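Local atomic coordinates of putative transporter (Clostridium difficile 630, PDB entry 3LV9), a protein that is probably a membrane transporter of the CorC/HlyC-associated family, possibly flavin-binding, represented here by its pair of CBS domains. Residues G71-R76 and E92-I97; F18-K23 and T105-L110; D34-Y39 and L48-E53. All coordinates share one frame; numbering follows the deposited sequence.

Contact 1. Residues G71-R76 and E92-I97; sequences GFVHIR and EILRDI
Phe72 and Arg95 face each other through two backbone hydrogen bonds, Phe72 N to Arg95 O and Arg95 N to Phe72 O, each 2.7 Å long and close to straight. They form a single antiparallel bridge, a hydrogen-bonded pair, by which the loop between helix 75-85 and strand 98-101 of this CBS-domain pair runs along the edge of strand 69-74. The other edge of that strand is bonded to strand 58-62. Arg95 then lays its side chain against the ring of its bridge partner: CB sits over one face of Phe72, 3.9 Å from the ring centroid and offset toward the rim, and CD follows near CZ and CE1. The guanidinium plane is turned 72° from the ring, and Arg95 NH1 goes past the ring to a salt bridge with Asp77 OD2. Phe72 has CG between its backbone N and carbonyl carbon (chi1 81°), a rotation that carries the ring against Arg95, Asp96 and Ile97. Gly71 meets the loop with its backbone, its CA 3.4 Å from Arg95 O. Away from the ring, Val73 CG1 packs on Ile93 CG1 and on Leu94 CD1, while Leu94 also touches Val61. Ile97 closes the far end, its CG2 3.6 Å from Phe72 CD2, and Asp96 O lies at the ring edge, in plane, 3.2 Å from Phe72 CE2.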
loop_
_atom_site.group_PDB
_atom_site.type_symbol
_atom_site.label_atom_id
_atom_site.label_comp_id
_atom_site.label_asym_id
_atom_site.label_seq_id
_atom_site.Cartn_x
_atom_site.Cartn_y
_atom_site.Cartn_z
ATOM N N GLY A 71 10.977 -9.352 -11.753
ATOM C CA GLY A 71 9.662 -8.707 -11.792
ATOM C C GLY A 71 9.357 -8.290 -10.391
ATOM O O GLY A 71 10.269 -8.078 -9.622
ATOM N N PHE A 72 8.086 -8.172 -10.042
ATOM C CA PHE A 72 7.744 -7.935 -8.662
ATOM C C PHE A 72 6.529 -8.730 -8.228
ATOM O O PHE A 72 5.826 -9.340 -9.037
ATOM C CB PHE A 72 7.515 -6.460 -8.415
ATOM C CG PHE A 72 6.152 -5.964 -8.826
ATOM C CD1 PHE A 72 5.145 -5.856 -7.894
ATOM C CD2 PHE A 72 5.918 -5.530 -10.130
ATOM C CE1 PHE A 72 3.886 -5.331 -8.241
ATOM C CE2 PHE A 72 4.654 -5.002 -10.514
ATOM C CZ PHE A 72 3.633 -4.908 -9.563
ATOM N N VAL A 73 6.292 -8.720 -6.929
ATOM C CA VAL A 73 5.163 -9.394 -6.425
ATOM C C VAL A 73 4.472 -8.488 -5.462
ATOM O O VAL A 73 5.085 -7.598 -4.888
ATOM C CB VAL A 73 5.540 -10.733 -5.766
ATOM C CG1 VAL A 73 5.975 -11.705 -6.834
ATOM C CG2 VAL A 73 6.627 -10.547 -4.700
ATOM N N HIS A 74 3.169 -8.717 -5.319
ATOM C CA HIS A 74 2.346 -7.984 -4.383
ATOM C C HIS A 74 2.082 -8.861 -3.174
ATOM O O HIS A 74 1.808 -10.065 -3.290
ATOM C CB HIS A 74 1.030 -7.627 -5.050
ATOM C CG HIS A 74 0.213 -6.651 -4.284
ATOM N ND1 HIS A 74 -0.232 -6.897 -3.001
ATOM C CD2 HIS A 74 -0.238 -5.420 -4.618
ATOM C CE1 HIS A 74 -0.910 -5.848 -2.570
ATOM N NE2 HIS A 74 -0.918 -4.934 -3.528
ATOM N N ILE A 75 2.107 -8.235 -2.015
ATOM C CA ILE A 75 1.987 -8.917 -0.743
ATOM C C ILE A 75 0.693 -9.808 -0.616
ATOM O O ILE A 75 0.700 -10.843 0.027
ATOM C CB ILE A 75 2.114 -7.818 0.369
ATOM C CG1 ILE A 75 2.615 -8.348 1.680
ATOM C CG2 ILE A 75 0.795 -7.045 0.595
ATOM C CD1 ILE A 75 2.300 -7.366 2.814
ATOM N N ARG A 76 -0.416 -9.409 -1.233
ATOM C CA ARG A 76 -1.689 -10.120 -1.059
ATOM C C ARG A 76 -1.669 -11.450 -1.748
ATOM O O ARG A 76 -2.204 -12.459 -1.244
ATOM C CB ARG A 76 -2.857 -9.331 -1.632
ATOM C CG ARG A 76 -3.528 -8.524 -0.596
ATOM C CD ARG A 76 -4.845 -7.982 -1.073
ATOM N NE ARG A 76 -4.731 -7.156 -2.262
ATOM C CZ ARG A 76 -4.578 -5.824 -2.282
ATOM N NH1 ARG A 76 -4.510 -5.206 -3.461
ATOM N NH2 ARG A 76 -4.489 -5.099 -1.159
ATOM N N GLU A 92 4.285 -17.860 -10.397
ATOM C CA GLU A 92 2.841 -17.824 -10.672
ATOM C C GLU A 92 2.184 -16.473 -10.299
ATOM O O GLU A 92 1.020 -16.217 -10.704
ATOM C CB GLU A 92 2.089 -18.997 -9.954
ATOM C CG GLU A 92 1.916 -20.263 -10.816
ATOM C CD GLU A 92 1.551 -21.516 -10.019
ATOM O OE1 GLU A 92 0.855 -21.387 -8.990
ATOM O OE2 GLU A 92 1.936 -22.635 -10.432
ATOM N N ILE A 93 2.884 -15.645 -9.522
ATOM C CA ILE A 93 2.336 -14.341 -9.101
ATOM C C ILE A 93 3.226 -13.191 -9.505
ATOM O O ILE A 93 2.961 -12.035 -9.169
ATOM C CB ILE A 93 2.083 -14.283 -7.588
ATOM C CG1 ILE A 93 3.339 -14.676 -6.823
ATOM C CG2 ILE A 93 0.859 -15.209 -7.206
ATOM C CD1 ILE A 93 3.250 -14.380 -5.324
ATOM N N LEU A 94 4.275 -13.517 -10.253
ATOM C CA LEU A 94 5.282 -12.528 -10.661
ATOM C C LEU A 94 4.650 -11.559 -11.662
ATOM O O LEU A 94 4.030 -11.984 -12.627
ATOM C CB LEU A 94 6.491 -13.254 -11.275
ATOM C CG LEU A 94 7.844 -12.568 -11.379
ATOM C CD1 LEU A 94 8.291 -12.113 -10.009
ATOM C CD2 LEU A 94 8.892 -13.533 -12.052
ATOM N N ARG A 95 4.785 -10.268 -11.378
ATOM C CA ARG A 95 4.209 -9.158 -12.179
ATOM C C ARG A 95 5.342 -8.305 -12.777
ATOM O O ARG A 95 6.369 -8.127 -12.145
ATOM C CB ARG A 95 3.341 -8.278 -11.281
ATOM C CG ARG A 95 2.014 -8.899 -10.866
ATOM C CD ARG A 95 1.430 -8.232 -9.619
ATOM N NE ARG A 95 -0.022 -8.006 -9.709
ATOM C CZ ARG A 95 -0.975 -8.943 -9.670
ATOM N NH1 ARG A 95 -0.684 -10.236 -9.554
ATOM N NH2 ARG A 95 -2.250 -8.579 -9.759
ATOM N N ASP A 96 5.147 -7.780 -13.987
ATOM C CA ASP A 96 6.230 -7.090 -14.720
ATOM C C ASP A 96 6.615 -5.750 -14.103
ATOM O O ASP A 96 5.779 -5.091 -13.469
ATOM C CB ASP A 96 5.857 -6.931 -16.193
ATOM C CG ASP A 96 5.897 -8.297 -16.959
ATOM O OD1 ASP A 96 7.036 -8.763 -17.251
ATOM O OD2 ASP A 96 4.806 -8.904 -17.252
ATOM N N ILE A 97 7.896 -5.383 -14.234
ATOM C CA ILE A 97 8.346 -4.018 -13.895
ATOM C C ILE A 97 8.837 -3.301 -15.167
ATOM O O ILE A 97 9.030 -3.901 -16.242
ATOM C CB ILE A 97 9.489 -3.936 -12.798
ATOM C CG1 ILE A 97 10.524 -5.040 -12.994
ATOM C CG2 ILE A 97 8.963 -3.979 -11.355
ATOM C CD1 ILE A 97 11.325 -4.882 -14.249
#

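Contact 2. Residues F18-K23 and T105-L110; sequences FEFEEK and TIDKAL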
loop_
_atom_site.group_PDB
_atom_site.type_symbol
_atom_site.label_atom_id
_atom_site.label_comp_id
_atom_site.label_asym_id
_atom_site.label_seq_id
_atom_site.Cartn_x
_atom_site.Cartn_y
_atom_site.Cartn_z
ATOM N N PHE A 18 7.828 23.267 -10.053
ATOM C CA PHE A 18 8.900 23.696 -11.009
ATOM C C PHE A 18 10.187 22.883 -10.740
ATOM O O PHE A 18 10.762 22.318 -11.667
ATOM C CB PHE A 18 9.159 25.213 -10.906
ATOM C CG PHE A 18 9.070 25.958 -12.232
ATOM C CD1 PHE A 18 7.896 26.627 -12.593
ATOM C CD2 PHE A 18 10.160 26.015 -13.102
ATOM C CE1 PHE A 18 7.808 27.326 -13.804
ATOM C CE2 PHE A 18 10.078 26.707 -14.312
ATOM C CZ PHE A 18 8.900 27.365 -14.664
ATOM N N GLU A 19 10.604 22.796 -9.470
ATOM C CA GLU A 19 11.862 22.119 -9.076
ATOM C C GLU A 19 11.957 20.649 -9.507
ATOM O O GLU A 19 13.064 20.133 -9.679
ATOM C CB GLU A 19 12.075 22.216 -7.560
ATOM N N PHE A 20 10.800 19.997 -9.679
ATOM C CA PHE A 20 10.719 18.589 -10.137
ATOM C C PHE A 20 10.891 18.363 -11.656
ATOM O O PHE A 20 10.929 17.218 -12.119
ATOM C CB PHE A 20 9.414 17.919 -9.652
ATOM C CG PHE A 20 8.160 18.474 -10.276
ATOM C CD1 PHE A 20 7.389 19.418 -9.600
ATOM C CD2 PHE A 20 7.729 18.032 -11.519
ATOM C CE1 PHE A 20 6.213 19.931 -10.175
ATOM C CE2 PHE A 20 6.558 18.538 -12.103
ATOM C CZ PHE A 20 5.803 19.483 -11.434
ATOM N N GLU A 21 10.971 19.447 -12.415
ATOM C CA GLU A 21 11.245 19.388 -13.847
ATOM C C GLU A 21 12.760 19.261 -14.116
ATOM O O GLU A 21 13.163 18.803 -15.194
ATOM C CB GLU A 21 10.731 20.668 -14.549
ATOM C CG GLU A 21 9.227 20.969 -14.421
ATOM C CD GLU A 21 8.873 22.458 -14.668
ATOM O OE1 GLU A 21 9.654 23.223 -15.320
ATOM O OE2 GLU A 21 7.788 22.866 -14.195
ATOM N N GLU A 22 13.587 19.722 -13.169
ATOM C CA GLU A 22 15.061 19.620 -13.273
ATOM C C GLU A 22 15.617 18.504 -12.358
ATOM O O GLU A 22 16.766 18.047 -12.533
ATOM C CB GLU A 22 15.731 20.984 -12.976
ATOM C CG GLU A 22 15.070 22.180 -13.706
ATOM C CD GLU A 22 16.055 23.223 -14.223
ATOM O OE1 GLU A 22 17.193 22.857 -14.593
ATOM O OE2 GLU A 22 15.683 24.423 -14.286
ATOM N N LYS A 23 14.774 18.060 -11.426
ATOM C CA LYS A 23 15.120 17.076 -10.399
ATOM C C LYS A 23 15.062 15.598 -10.852
ATOM O O LYS A 23 14.027 15.124 -11.314
ATOM C CB LYS A 23 14.169 17.287 -9.221
ATOM C CG LYS A 23 14.525 16.548 -7.935
ATOM C CD LYS A 23 13.991 17.299 -6.724
ATOM C CE LYS A 23 14.195 16.544 -5.416
ATOM N NZ LYS A 23 13.477 17.315 -4.327
ATOM N N THR A 105 14.070 12.831 -15.149
ATOM C CA THR A 105 13.507 13.804 -14.201
ATOM C C THR A 105 12.197 13.270 -13.637
ATOM O O THR A 105 11.496 12.488 -14.284
ATOM C CB THR A 105 13.239 15.157 -14.878
ATOM O OG1 THR A 105 12.530 14.933 -16.090
ATOM C CG2 THR A 105 14.551 15.899 -15.215
ATOM N N ILE A 106 11.837 13.714 -12.443
ATOM C CA ILE A 106 10.656 13.174 -11.763
ATOM C C ILE A 106 9.353 13.263 -12.574
ATOM O O ILE A 106 8.541 12.380 -12.490
ATOM C CB ILE A 106 10.487 13.825 -10.383
ATOM C CG1 ILE A 106 11.728 13.522 -9.526
ATOM C CG2 ILE A 106 9.273 13.290 -9.686
ATOM C CD1 ILE A 106 11.718 14.191 -8.143
ATOM N N ASP A 107 9.175 14.309 -13.375
ATOM C CA ASP A 107 7.951 14.490 -14.196
ATOM C C ASP A 107 7.856 13.527 -15.402
ATOM O O ASP A 107 6.764 13.088 -15.782
ATOM C CB ASP A 107 7.831 15.950 -14.707
ATOM C CG ASP A 107 9.087 16.432 -15.409
ATOM O OD1 ASP A 107 10.122 15.735 -15.275
ATOM O OD2 ASP A 107 9.068 17.502 -16.059
ATOM N N LYS A 108 8.997 13.225 -16.008
ATOM C CA LYS A 108 9.039 12.294 -17.128
ATOM C C LYS A 108 8.949 10.845 -16.642
ATOM O O LYS A 108 8.452 9.966 -17.347
ATOM C CB LYS A 108 10.310 12.531 -17.929
ATOM C CG LYS A 108 10.387 13.928 -18.488
ATOM C CD LYS A 108 11.636 14.077 -19.341
ATOM C CE LYS A 108 11.857 15.553 -19.797
ATOM N NZ LYS A 108 13.331 15.937 -19.878
ATOM N N ALA A 109 9.399 10.604 -15.419
ATOM C CA ALA A 109 9.169 9.341 -14.745
ATOM C C ALA A 109 7.676 9.070 -14.560
ATOM O O ALA A 109 7.174 7.976 -14.843
ATOM C CB ALA A 109 9.848 9.363 -13.423
ATOM N N LEU A 110 6.949 10.059 -14.076
ATOM C CA LEU A 110 5.517 9.858 -13.861
ATOM C C LEU A 110 4.835 9.584 -15.196
ATOM O O LEU A 110 4.050 8.649 -15.308
ATOM C CB LEU A 110 4.902 11.067 -13.155
ATOM C CG LEU A 110 3.421 11.014 -12.755
ATOM C CD1 LEU A 110 3.168 9.976 -11.655
ATOM C CD2 LEU A 110 2.915 12.431 -12.336
#
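The loop segment 18-23 runs past the first turn of helix 106-116 of the second CBS motif, the CA atoms of Lys23 and Thr105 coming within 5.3 Å of each other. Residues 19-21 have helical backbone angles without the regular bonding of a helix. One backbone hydrogen bond joins the segments, from Ile106 N to Lys23 O (2.8 Å), and the donor lies nearly on the extended C=O line of Lys23. Ile106 N, in the first turn, has no carbonyl one turn earlier in its own helix; Lys23 O takes its N-H, tying the start of the modelled chain to the helix. The same oxygen is also approached by Thr105 CA.

Thr105 holds the N-cap position, but its hydroxyl makes no capping bond; OG1 donates instead to Asp107 OD1 (2.7 Å), arriving nearly along the C-O axis of that oxygen. Its methyl CG2 is turned to Glu21 O. Asp107, with CG between its backbone N and carbonyl carbon (chi1 52°), swings its carboxylate to the backbone of Phe20 and Glu21. Its OD2 lies 3.6 Å from Glu21 CA, while the carboxylate of Glu21 stays apart from it. Lys23 and Ile106 run side by side in the same direction, Lys23 CG 3.7 Å from Ile106 CD1, and beyond this packing Lys23 NZ forms a salt bridge with Glu142 of helix 136-145, the helix on which Ile106 also rests. The Phe20 ring presents its edge to Asp107, whose CB lies in the ring plane, 3.8 Å from Phe20 CD2.

Contact 3. Residues D34-Y39 and L48-E53; sequences DMVCIY and LAILKE. With PO4 (phosphate ion), chain B.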
loop_
_atom_site.group_PDB
_atom_site.type_symbol
_atom_site.label_atom_id
_atom_site.label_comp_id
_atom_site.label_asym_id
_atom_site.label_seq_id
_atom_site.Cartn_x
_atom_site.Cartn_y
_atom_site.Cartn_z
ATOM N N ASP A 34 19.151 -0.056 0.445
ATOM C CA ASP A 34 17.982 -0.091 1.359
ATOM C C ASP A 34 16.778 -0.790 0.750
ATOM O O ASP A 34 15.794 -1.090 1.420
ATOM C CB ASP A 34 17.598 1.313 1.754
ATOM C CG ASP A 34 18.687 1.997 2.590
ATOM O OD1 ASP A 34 19.269 1.313 3.450
ATOM O OD2 ASP A 34 18.974 3.201 2.397
HETATM N N MSE A 35 16.868 -1.076 -0.531
HETATM C CA MSE A 35 15.804 -1.753 -1.240
HETATM C C MSE A 35 15.696 -3.201 -0.755
HETATM O O MSE A 35 16.704 -3.894 -0.600
HETATM C CB MSE A 35 16.100 -1.666 -2.737
HETATM C CG MSE A 35 15.623 -2.798 -3.565
HETATM SE SE MSE A 35 16.076 -2.493 -5.440
HETATM C CE MSE A 35 15.862 -4.298 -6.109
ATOM N N VAL A 36 14.493 -3.657 -0.504
ATOM C CA VAL A 36 14.313 -5.053 -0.195
ATOM C C VAL A 36 13.815 -5.888 -1.359
ATOM O O VAL A 36 12.743 -5.668 -1.865
ATOM C CB VAL A 36 13.378 -5.222 0.980
ATOM C CG1 VAL A 36 12.965 -6.653 1.084
ATOM C CG2 VAL A 36 14.087 -4.778 2.279
ATOM N N CYS A 37 14.617 -6.870 -1.746
ATOM C CA CYS A 37 14.312 -7.819 -2.797
ATOM C C CYS A 37 13.992 -9.150 -2.169
ATOM O O CYS A 37 14.688 -9.596 -1.268
ATOM C CB CYS A 37 15.540 -8.027 -3.721
ATOM S SG CYS A 37 15.011 -8.254 -5.444
ATOM N N ILE A 38 12.966 -9.813 -2.677
ATOM C CA ILE A 38 12.761 -11.184 -2.389
ATOM C C ILE A 38 13.576 -11.969 -3.398
ATOM O O ILE A 38 13.330 -11.847 -4.593
ATOM C CB ILE A 38 11.301 -11.545 -2.581
ATOM C CG1 ILE A 38 10.430 -10.832 -1.538
ATOM C CG2 ILE A 38 11.123 -13.054 -2.421
ATOM C CD1 ILE A 38 9.003 -11.262 -1.554
ATOM N N TYR A 39 14.524 -12.789 -2.961
ATOM C CA TYR A 39 15.291 -13.599 -3.925
ATOM C C TYR A 39 14.499 -14.871 -4.253
ATOM O O TYR A 39 13.770 -15.385 -3.404
ATOM C CB TYR A 39 16.683 -13.940 -3.380
ATOM C CG TYR A 39 17.557 -12.717 -3.131
ATOM C CD1 TYR A 39 18.486 -12.303 -4.065
ATOM C CD2 TYR A 39 17.474 -12.003 -1.957
ATOM C CE1 TYR A 39 19.281 -11.205 -3.854
ATOM C CE2 TYR A 39 18.278 -10.875 -1.744
ATOM C CZ TYR A 39 19.159 -10.487 -2.706
ATOM O OH TYR A 39 19.946 -9.384 -2.524
ATOM N N LEU A 48 8.120 -14.258 4.886
ATOM C CA LEU A 48 7.119 -13.762 5.821
ATOM C C LEU A 48 7.768 -12.872 6.851
ATOM O O LEU A 48 7.192 -11.863 7.244
ATOM C CB LEU A 48 6.439 -14.907 6.516
ATOM C CG LEU A 48 5.722 -15.813 5.522
ATOM C CD1 LEU A 48 5.104 -17.024 6.235
ATOM C CD2 LEU A 48 4.690 -15.041 4.732
ATOM N N ALA A 49 8.970 -13.217 7.286
ATOM C CA ALA A 49 9.632 -12.380 8.301
ATOM C C ALA A 49 9.883 -10.958 7.775
ATOM O O ALA A 49 9.682 -9.973 8.512
ATOM C CB ALA A 49 10.919 -13.003 8.788
ATOM N N ILE A 50 10.292 -10.837 6.506
ATOM C CA ILE A 50 10.538 -9.509 5.945
ATOM C C ILE A 50 9.227 -8.805 5.604
ATOM O O ILE A 50 9.101 -7.649 5.952
ATOM C CB ILE A 50 11.631 -9.440 4.787
ATOM C CG1 ILE A 50 11.058 -9.656 3.395
ATOM C CG2 ILE A 50 12.821 -10.429 5.009
ATOM C CD1 ILE A 50 12.177 -10.304 2.391
ATOM N N LEU A 51 8.229 -9.464 5.007
ATOM C CA LEU A 51 6.908 -8.796 4.818
ATOM C C LEU A 51 6.332 -8.241 6.115
ATOM O O LEU A 51 5.752 -7.156 6.128
ATOM C CB LEU A 51 5.839 -9.699 4.177
ATOM C CG LEU A 51 6.200 -10.408 2.872
ATOM C CD1 LEU A 51 5.039 -10.685 1.949
ATOM C CD2 LEU A 51 7.280 -9.662 2.146
ATOM N N LYS A 52 6.486 -8.977 7.201
ATOM C CA LYS A 52 5.974 -8.545 8.495
ATOM C C LYS A 52 6.685 -7.280 9.016
ATOM O O LYS A 52 6.036 -6.342 9.434
ATOM C CB LYS A 52 6.119 -9.669 9.506
ATOM C CG LYS A 52 5.249 -9.508 10.717
ATOM C CD LYS A 52 5.937 -9.929 12.031
ATOM C CE LYS A 52 5.097 -9.504 13.258
ATOM N NZ LYS A 52 5.927 -9.266 14.486
ATOM N N GLU A 53 8.010 -7.263 8.982
ATOM C CA GLU A 53 8.819 -6.145 9.497
ATOM C C GLU A 53 8.687 -4.879 8.662
ATOM O O GLU A 53 8.547 -3.780 9.196
ATOM C CB GLU A 53 10.286 -6.572 9.488
ATOM C CG GLU A 53 11.290 -5.581 10.069
ATOM C CD GLU A 53 12.668 -5.643 9.366
ATOM O OE1 GLU A 53 12.731 -6.208 8.240
ATOM O OE2 GLU A 53 13.676 -5.116 9.936
HETATM P P PO4 B . 20.653 -8.179 0.499
HETATM O O1 PO4 B . 21.882 -7.947 1.350
HETATM O O2 PO4 B . 21.083 -8.096 -0.940
HETATM O O3 PO4 B . 20.054 -9.549 0.690
HETATM O O4 PO4 B . 19.653 -7.112 0.880
#
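Ile38 CD1 meets Leu51 CD2 at 4.4 Å on the enclosed side of this contact, where both residues are buried by more than each other: Ile38 also packs on Val73 and Leu78, and Leu51 on Tyr59, Ile75, Leu78 and Tyr79. Cys37, buried as well, turns its side chain away from the helix and is bound through a disulfide to Cys62 of the neighbouring strand. Ile50 CD1 joins this part to the outer one, lying 4.3 Å from Ile38 CG1, so that one methyl serves two residues that alternate along 34-39.

This is the first half of a beta-alpha-beta unit of the CBS fold, in which strand 38-39 leads into helix 44-53 and the chain returns as strand 58-62, parallel to the first. Between the two segments the contacts are methyl to methyl or methylene, apart from Cys37 O at 4.5 Å from Ile50 CD1.

The outer side is looser, although it holds the shortest approach, 4.0 Å from Ile50 CD1 to Val36 CG1. Both residues are partly exposed, their side chains slide past each other in opposite directions, and their CA atoms stay 8.5 Å apart. Ile50 carries CG1 between its backbone N and carbonyl carbon (chi1 89°), and from there the chain extends to put CD1 against Val36. The outer side of the helix is in part covered by the second subunit, whose Val144 packs on Leu48 and whose Glu141 packs on Lys52. Tyr39 takes no part in the helix packing; its hydroxyl meets a phosphate ion, probably from the crystallisation liquor, in a very short bond whose length is doubtful. That phosphate is also hydrogen-bonded to Lys66 NZ, and its atom O2 lies in the plane of the Tyr39 ring, at the edge.

Overall arrangement
Contacts 1 and 3 both reach the same three-stranded sheet and touch directly: Ile75 CG1 packs on Leu51 CD1 and Val73 CG2 on Ile38 CD1. Contact 3 is the buried one, apolar between its segments, whereas contact 1 is partly buried and adds backbone pairing and the aliphatic part of an arginine over an aromatic ring along the sheet edge. Both also reach the second subunit. Contact 2 lies on the opposite side of the chain's centre, its own centre about 27 Å from that of contact 1 and about 29 Å from that of contact 3. It is a surface contact held by one backbone hydrogen bond, with a carboxylate and a hydroxyl nearby, and both other contacts fall within the long chain loop that it closes.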